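PDB 3FXG: rhamnonate dehydratase from Gibberella zeae PH-1, which probably dehydrates L-rhamnonate to a 2-keto-3-deoxy sugar acid, as a magnesium-dependent lyase of the enolase superfamily. Local coordinates for residues F259-I262 and K263-H266; S230-I233 and E234-A238; K237-L240 and D241-I244. All coordinates share one frame; numbering follows the deposited sequence.

How the contacts relate
All three contacts are local and lie in the enolase C-terminal, TIM-barrel-like domain. Contact 2 comes first along the chain, on helix 229-238. Contact 3 starts on the last residues of that helix, shares K237 and A238 with contact 2, and runs into the loop before strand 246-248. Contact 1 follows on helix 259-265, between strands 246-248 and 270-273. Contacts 1 and 2 have centres about 11 Å apart and touch: H266 NE2 probably hydrogen-bonds to I233 O at 2.9 Å. The centres of contacts 2 and 3 are about 10 Å apart. Where contacts 1 and 2 touch, two successive helices of the barrel are tied together, and both contacts also meet a second subunit.

Contact 1. Residues F259-I262 and K263-H266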
loop_
_atom_site.group_PDB
_atom_site.type_symbol
_atom_site.label_atom_id
_atom_site.label_comp_id
_atom_site.label_asym_id
_atom_site.label_seq_id
_atom_site.Cartn_x
_atom_site.Cartn_y
_atom_site.Cartn_z
ATOM N N PHE A 259 -2.159 -4.417 -16.738
ATOM C CA PHE A 259 -2.939 -3.226 -17.046
ATOM C C PHE A 259 -2.700 -2.094 -16.056
ATOM O O PHE A 259 -2.945 -0.931 -16.368
ATOM C CB PHE A 259 -4.424 -3.573 -17.144
ATOM C CG PHE A 259 -4.783 -4.244 -18.435
ATOM C CD1 PHE A 259 -4.775 -3.523 -19.628
ATOM C CD2 PHE A 259 -5.039 -5.610 -18.478
ATOM C CE1 PHE A 259 -5.010 -4.157 -20.846
ATOM C CE2 PHE A 259 -5.274 -6.256 -19.696
ATOM C CZ PHE A 259 -5.258 -5.527 -20.879
ATOM N N ALA A 260 -2.206 -2.429 -14.866
ATOM C CA ALA A 260 -1.914 -1.406 -13.867
ATOM C C ALA A 260 -0.775 -0.541 -14.414
ATOM O O ALA A 260 -0.753 0.682 -14.231
ATOM C CB ALA A 260 -1.495 -2.058 -12.556
ATOM N N LEU A 261 0.167 -1.192 -15.089
ATOM C CA LEU A 261 1.313 -0.512 -15.679
ATOM C C LEU A 261 0.871 0.262 -16.916
ATOM O O LEU A 261 1.334 1.377 -17.168
ATOM C CB LEU A 261 2.387 -1.533 -16.065
ATOM C CG LEU A 261 2.951 -2.406 -14.939
ATOM C CD1 LEU A 261 3.787 -3.529 -15.540
ATOM C CD2 LEU A 261 3.791 -1.558 -13.993
ATOM N N ILE A 262 -0.026 -0.331 -17.694
ATOM C CA ILE A 262 -0.519 0.332 -18.893
ATOM C C ILE A 262 -1.290 1.596 -18.517
ATOM O O ILE A 262 -1.142 2.636 -19.160
ATOM C CB ILE A 262 -1.416 -0.619 -19.725
ATOM C CG1 ILE A 262 -0.547 -1.704 -20.376
ATOM C CG2 ILE A 262 -2.155 0.159 -20.805
ATOM C CD1 ILE A 262 -1.337 -2.758 -21.122
ATOM N N LYS A 263 -2.099 1.512 -17.465
ATOM C CA LYS A 263 -2.875 2.667 -17.022
ATOM C C LYS A 263 -1.990 3.762 -16.427
ATOM O O LYS A 263 -2.327 4.943 -16.494
ATOM C CB LYS A 263 -3.934 2.235 -16.006
ATOM C CG LYS A 263 -5.175 1.594 -16.624
ATOM C CD LYS A 263 -6.009 2.619 -17.392
ATOM C CE LYS A 263 -7.353 2.036 -17.809
ATOM N NZ LYS A 263 -8.203 3.038 -18.516
ATOM N N ARG A 264 -0.860 3.377 -15.843
ATOM C CA ARG A 264 0.052 4.362 -15.271
ATOM C C ARG A 264 0.594 5.226 -16.405
ATOM O O ARG A 264 0.818 6.425 -16.241
ATOM C CB ARG A 264 1.216 3.672 -14.547
ATOM C CG ARG A 264 2.317 4.634 -14.106
ATOM C CD ARG A 264 3.402 3.948 -13.273
ATOM N NE ARG A 264 4.214 3.014 -14.050
ATOM C CZ ARG A 264 5.209 2.294 -13.539
ATOM N NH1 ARG A 264 5.516 2.404 -12.252
ATOM N NH2 ARG A 264 5.895 1.462 -14.311
ATOM N N ALA A 265 0.794 4.606 -17.560
ATOM C CA ALA A 265 1.319 5.310 -18.722
ATOM C C ALA A 265 0.234 6.046 -19.503
ATOM O O ALA A 265 0.439 7.176 -19.948
ATOM C CB ALA A 265 2.036 4.329 -19.641
ATOM N N HIS A 266 -0.921 5.411 -19.660
ATOM C CA HIS A 266 -2.016 6.006 -20.427
ATOM C C HIS A 266 -3.328 6.017 -19.644
ATOM O O HIS A 266 -4.290 5.357 -20.025
ATOM C CB HIS A 266 -2.210 5.216 -21.724
ATOM C CG HIS A 266 -1.024 5.248 -22.636
ATOM N ND1 HIS A 266 -0.592 6.402 -23.252
ATOM C CD2 HIS A 266 -0.180 4.267 -23.037
ATOM C CE1 HIS A 266 0.468 6.132 -23.994
ATOM N NE2 HIS A 266 0.738 4.843 -23.881
HETATM O O HOH W 1 3.915 2.458 -16.872
#
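The R264 guanidinium has the CD2 methyl of L261 over one face, with L261 CD2 3.7 Å from R264 NH2. A water lies at its edge, in the plane of the group. The water accepts from R264 NE at 2.9 Å and donates to L261 O at 2.8 Å. The two side chains run side by side in the same direction. R264 bends at its third torsion (chi3 69°), which turns the guanidinium at the end of an otherwise extended chain. R264 NH1 also bonds to N291 of the second subunit.

The imidazole of H266 packs on V236 of helix 229-238, and its NE2 bonds to I233 O there. The backbone closes helix 259-265. H266 N donates to I262 O at 2.8 Å, and H266 is the first residue to leave helical angles. K263 N is held by F259 O at 2.8 Å. The K263 chain bends at chi2 (-70°), and its NZ forms a salt bridge with D293 and a hydrogen bond to V269 O. F259 and I262 pack on F271 of strand 270-273.

The helix therefore has an apolar side on the barrel strand, while N291 of the second subunit and the water bind the R264 guanidinium and L261 covers one face.

Contact 2. Residues S230-I233 and E234-A238; sequences SYTI and ELVKA
Y231 and L235 meet one turn apart on helix 229-238, with Y231 CE2 4.0 Å from L235 CD2. The methyl approaches the ring obliquely. Beside them, T232 and V236 point the same way, and their CG2 methyls are 4.2 Å apart.

Four successive i to i+4 bonds satisfy the backbone here. E234 N donates to S230 O at 3.0 Å. L235 N donates to Y231 O at 2.8 Å. V236 N donates to T232 O at 2.9 Å and is the straightest of the four, with an N-H...O angle of 169°. K237 N donates to I233 O at 3.1 Å, and the same carbonyl also takes the H266 imidazole, which lies just past helix 259-265.

The polar side chains find their partners outside these residues. T232 turns OG1 beside its own backbone N (chi1 -63°), and the hydroxyl bonds back to N228 O. This puts CG2 anti to the backbone N, on the side of V236, whose own CG2 is 3.2 Å from T232 O. N228 OD1 accepts from Y231 N, while Y231 OH bonds to N202 on helix 195-213. S230 OG bonds to D293 of the second subunit. E234 OE1 makes a long, weak ion pair with K270 of that subunit, and K237 NZ a weak bond to its T268.

L235 and V236 pack on W247 of strand 246-248. The helix thus buries apolar groups against the barrel and finds partners for its polar groups in N228 just before the helix, N202 of helix 195-213 and, partly through weak bonds, the second subunit.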
loop_
_atom_site.group_PDB
_atom_site.type_symbol
_atom_site.label_atom_id
_atom_site.label_comp_id
_atom_site.label_asym_id
_atom_site.label_seq_id
_atom_site.Cartn_x
_atom_site.Cartn_y
_atom_site.Cartn_z
ATOM N N SER A 230 5.251 -3.072 -22.594
ATOM C CA SER A 230 6.060 -2.050 -23.254
ATOM C C SER A 230 5.576 -1.717 -24.660
ATOM O O SER A 230 5.465 -0.544 -25.023
ATOM C CB SER A 230 7.527 -2.486 -23.326
ATOM O OG SER A 230 8.102 -2.555 -22.034
ATOM N N TYR A 231 5.297 -2.747 -25.453
ATOM C CA TYR A 231 4.845 -2.525 -26.822
ATOM C C TYR A 231 3.507 -1.794 -26.851
ATOM O O TYR A 231 3.312 -0.867 -27.640
ATOM C CB TYR A 231 4.723 -3.852 -27.573
ATOM C CG TYR A 231 4.479 -3.669 -29.053
ATOM C CD1 TYR A 231 5.541 -3.481 -29.938
ATOM C CD2 TYR A 231 3.181 -3.652 -29.566
ATOM C CE1 TYR A 231 5.316 -3.284 -31.302
ATOM C CE2 TYR A 231 2.945 -3.451 -30.920
ATOM C CZ TYR A 231 4.016 -3.269 -31.783
ATOM O OH TYR A 231 3.780 -3.082 -33.124
ATOM N N THR A 232 2.586 -2.212 -25.989
ATOM C CA THR A 232 1.274 -1.578 -25.918
ATOM C C THR A 232 1.432 -0.098 -25.599
ATOM O O THR A 232 0.817 0.757 -26.238
ATOM C CB THR A 232 0.393 -2.226 -24.830
ATOM O OG1 THR A 232 0.149 -3.597 -25.167
ATOM C CG2 THR A 232 -0.942 -1.498 -24.716
ATOM N N ILE A 233 2.265 0.205 -24.609
ATOM C CA ILE A 233 2.495 1.588 -24.216
ATOM C C ILE A 233 3.063 2.420 -25.364
ATOM O O ILE A 233 2.636 3.556 -25.580
ATOM C CB ILE A 233 3.438 1.658 -22.980
ATOM C CG1 ILE A 233 2.672 1.189 -21.734
ATOM C CG2 ILE A 233 3.952 3.079 -22.775
ATOM C CD1 ILE A 233 3.501 1.156 -20.458
ATOM N N GLU A 234 4.011 1.861 -26.112
ATOM C CA GLU A 234 4.593 2.604 -27.224
ATOM C C GLU A 234 3.616 2.770 -28.388
ATOM O O GLU A 234 3.559 3.834 -29.002
ATOM C CB GLU A 234 5.879 1.930 -27.722
ATOM C CG GLU A 234 6.452 2.602 -28.972
ATOM C CD GLU A 234 7.869 2.172 -29.300
ATOM O OE1 GLU A 234 8.199 0.982 -29.115
ATOM O OE2 GLU A 234 8.653 3.028 -29.765
ATOM N N LEU A 235 2.854 1.722 -28.685
ATOM C CA LEU A 235 1.880 1.763 -29.777
ATOM C C LEU A 235 0.780 2.781 -29.491
ATOM O O LEU A 235 0.420 3.587 -30.355
ATOM C CB LEU A 235 1.257 0.377 -29.982
ATOM C CG LEU A 235 0.142 0.252 -31.029
ATOM C CD1 LEU A 235 0.667 0.649 -32.406
ATOM C CD2 LEU A 235 -0.368 -1.180 -31.054
ATOM N N VAL A 236 0.236 2.742 -28.282
ATOM C CA VAL A 236 -0.813 3.680 -27.917
ATOM C C VAL A 236 -0.282 5.109 -28.009
ATOM O O VAL A 236 -0.959 5.994 -28.532
ATOM C CB VAL A 236 -1.350 3.381 -26.496
ATOM C CG1 VAL A 236 -2.250 4.514 -26.012
ATOM C CG2 VAL A 236 -2.139 2.071 -26.526
ATOM N N LYS A 237 0.937 5.331 -27.523
ATOM C CA LYS A 237 1.526 6.663 -27.579
ATOM C C LYS A 237 1.646 7.124 -29.032
ATOM O O LYS A 237 1.328 8.267 -29.356
ATOM C CB LYS A 237 2.914 6.671 -26.930
ATOM C CG LYS A 237 3.524 8.061 -26.847
ATOM C CD LYS A 237 4.915 8.049 -26.220
ATOM C CE LYS A 237 5.458 9.468 -26.093
ATOM N NZ LYS A 237 6.828 9.507 -25.503
ATOM N N ALA A 238 2.086 6.223 -29.903
ATOM C CA ALA A 238 2.257 6.544 -31.317
ATOM C C ALA A 238 0.945 6.818 -32.048
ATOM O O ALA A 238 0.952 7.426 -33.119
ATOM C CB ALA A 238 3.009 5.421 -32.016
#

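Contact 3. Residues K237-L240 and D241-I244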
loop_
_atom_site.group_PDB
_atom_site.type_symbol
_atom_site.label_atom_id
_atom_site.label_comp_id
_atom_site.label_asym_id
_atom_site.label_seq_id
_atom_site.Cartn_x
_atom_site.Cartn_y
_atom_site.Cartn_z
ATOM N N LYS A 237 0.937 5.331 -27.523
ATOM C CA LYS A 237 1.526 6.663 -27.579
ATOM C C LYS A 237 1.646 7.124 -29.032
ATOM O O LYS A 237 1.328 8.267 -29.356
ATOM C CB LYS A 237 2.914 6.671 -26.930
ATOM C CG LYS A 237 3.524 8.061 -26.847
ATOM C CD LYS A 237 4.915 8.049 -26.220
ATOM C CE LYS A 237 5.458 9.468 -26.093
ATOM N NZ LYS A 237 6.828 9.507 -25.503
ATOM N N ALA A 238 2.086 6.223 -29.903
ATOM C CA ALA A 238 2.257 6.544 -31.317
ATOM C C ALA A 238 0.945 6.818 -32.048
ATOM O O ALA A 238 0.952 7.426 -33.119
ATOM C CB ALA A 238 3.009 5.421 -32.016
ATOM N N CYS A 239 -0.173 6.380 -31.475
ATOM C CA CYS A 239 -1.482 6.571 -32.104
ATOM C C CYS A 239 -2.374 7.590 -31.413
ATOM O O CYS A 239 -3.563 7.678 -31.720
ATOM C CB CYS A 239 -2.244 5.242 -32.152
ATOM S SG CYS A 239 -1.486 3.951 -33.137
ATOM N N LEU A 240 -1.814 8.370 -30.497
ATOM C CA LEU A 240 -2.619 9.335 -29.760
ATOM C C LEU A 240 -3.482 10.280 -30.597
ATOM O O LEU A 240 -4.630 10.536 -30.239
ATOM C CB LEU A 240 -1.733 10.128 -28.794
ATOM C CG LEU A 240 -1.147 9.262 -27.667
ATOM C CD1 LEU A 240 -0.337 10.125 -26.708
ATOM C CD2 LEU A 240 -2.274 8.556 -26.921
ATOM N N ASP A 241 -2.962 10.779 -31.712
ATOM C CA ASP A 241 -3.744 11.693 -32.545
ATOM C C ASP A 241 -4.841 11.011 -33.366
ATOM O O ASP A 241 -5.640 11.683 -34.022
ATOM C CB ASP A 241 -2.824 12.482 -33.478
ATOM C CG ASP A 241 -2.000 11.587 -34.381
ATOM O OD1 ASP A 241 -1.199 12.127 -35.176
ATOM O OD2 ASP A 241 -2.148 10.348 -34.300
ATOM N N LEU A 242 -4.884 9.682 -33.334
ATOM C CA LEU A 242 -5.897 8.946 -34.087
ATOM C C LEU A 242 -7.190 8.796 -33.289
ATOM O O LEU A 242 -8.190 8.282 -33.794
ATOM C CB LEU A 242 -5.360 7.569 -34.488
ATOM C CG LEU A 242 -4.096 7.571 -35.354
ATOM C CD1 LEU A 242 -3.778 6.148 -35.792
ATOM C CD2 LEU A 242 -4.301 8.462 -36.573
ATOM N N ASN A 243 -7.157 9.246 -32.039
ATOM C CA ASN A 243 -8.309 9.194 -31.147
ATOM C C ASN A 243 -9.000 7.830 -31.074
ATOM O O ASN A 243 -10.217 7.733 -31.229
ATOM C CB ASN A 243 -9.320 10.270 -31.562
ATOM C CG ASN A 243 -8.751 11.681 -31.456
ATOM O OD1 ASN A 243 -9.334 12.639 -31.966
ATOM N ND2 ASN A 243 -7.610 11.811 -30.783
ATOM N N ILE A 244 -8.224 6.781 -30.826
ATOM C CA ILE A 244 -8.777 5.431 -30.715
ATOM C C ILE A 244 -9.705 5.359 -29.500
ATOM O O ILE A 244 -9.342 5.797 -28.410
ATOM C CB ILE A 244 -7.641 4.383 -30.569
ATOM C CG1 ILE A 244 -6.748 4.416 -31.813
ATOM C CG2 ILE A 244 -8.219 2.989 -30.359
ATOM C CD1 ILE A 244 -7.490 4.186 -33.119
HETATM O O HOH W 2 -0.573 8.588 -35.260
HETATM O O HOH W 3 -5.690 7.480 -29.706
#
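Helix 229-238 ends here and passes through a short 3-10 turn, L240 to L242, on the way to strand 246-248. C239 and L242 meet across this turn. L242 CD1 lies 4.1 Å from C239 CB and equally far from C239 SG. Both side chains also pack on L206 of helix 195-213. C239 is the first residue to leave helical backbone angles.

The i to i+3 spacing of the 3-10 turn appears in the bond from L242 N to C239 O, at 2.9 Å. The donor sits above the carbonyl plane, 49° out of it. C239 O has a second donor: a water bonds to it and accepts from I244 N at 2.9 Å. This water bridges the turn to the residue where the chain heads for the barrel strand. The stretch is the alpha-to-beta connection of the beta-alpha-beta unit made by strand 219-222, helix 229-238 and strand 246-248 in the TIM-barrel-like domain.

N243 follows the turn with positive phi and psi, a left-handed conformation. Its backbone N and its side-chain ND2 both reach L240 O. These bonds are weak: N243 N is 3.4 Å from L240 O, and N243 ND2 is 3.3 Å from it. One carbonyl thus receives the main chain and the amide of the same residue.

D241 CG sits between the backbone N and the carbonyl carbon (chi1 58°), which brings OD2 back toward the A238 end of the turn. There a water donates to D241 OD2 and, at 2.9 Å, to A238 O, linking the carboxylate to the last helical residue. R210 of helix 195-213 reaches the far end of the turn, where its NE bonds to L242 O and its NH2 weakly to N243 O.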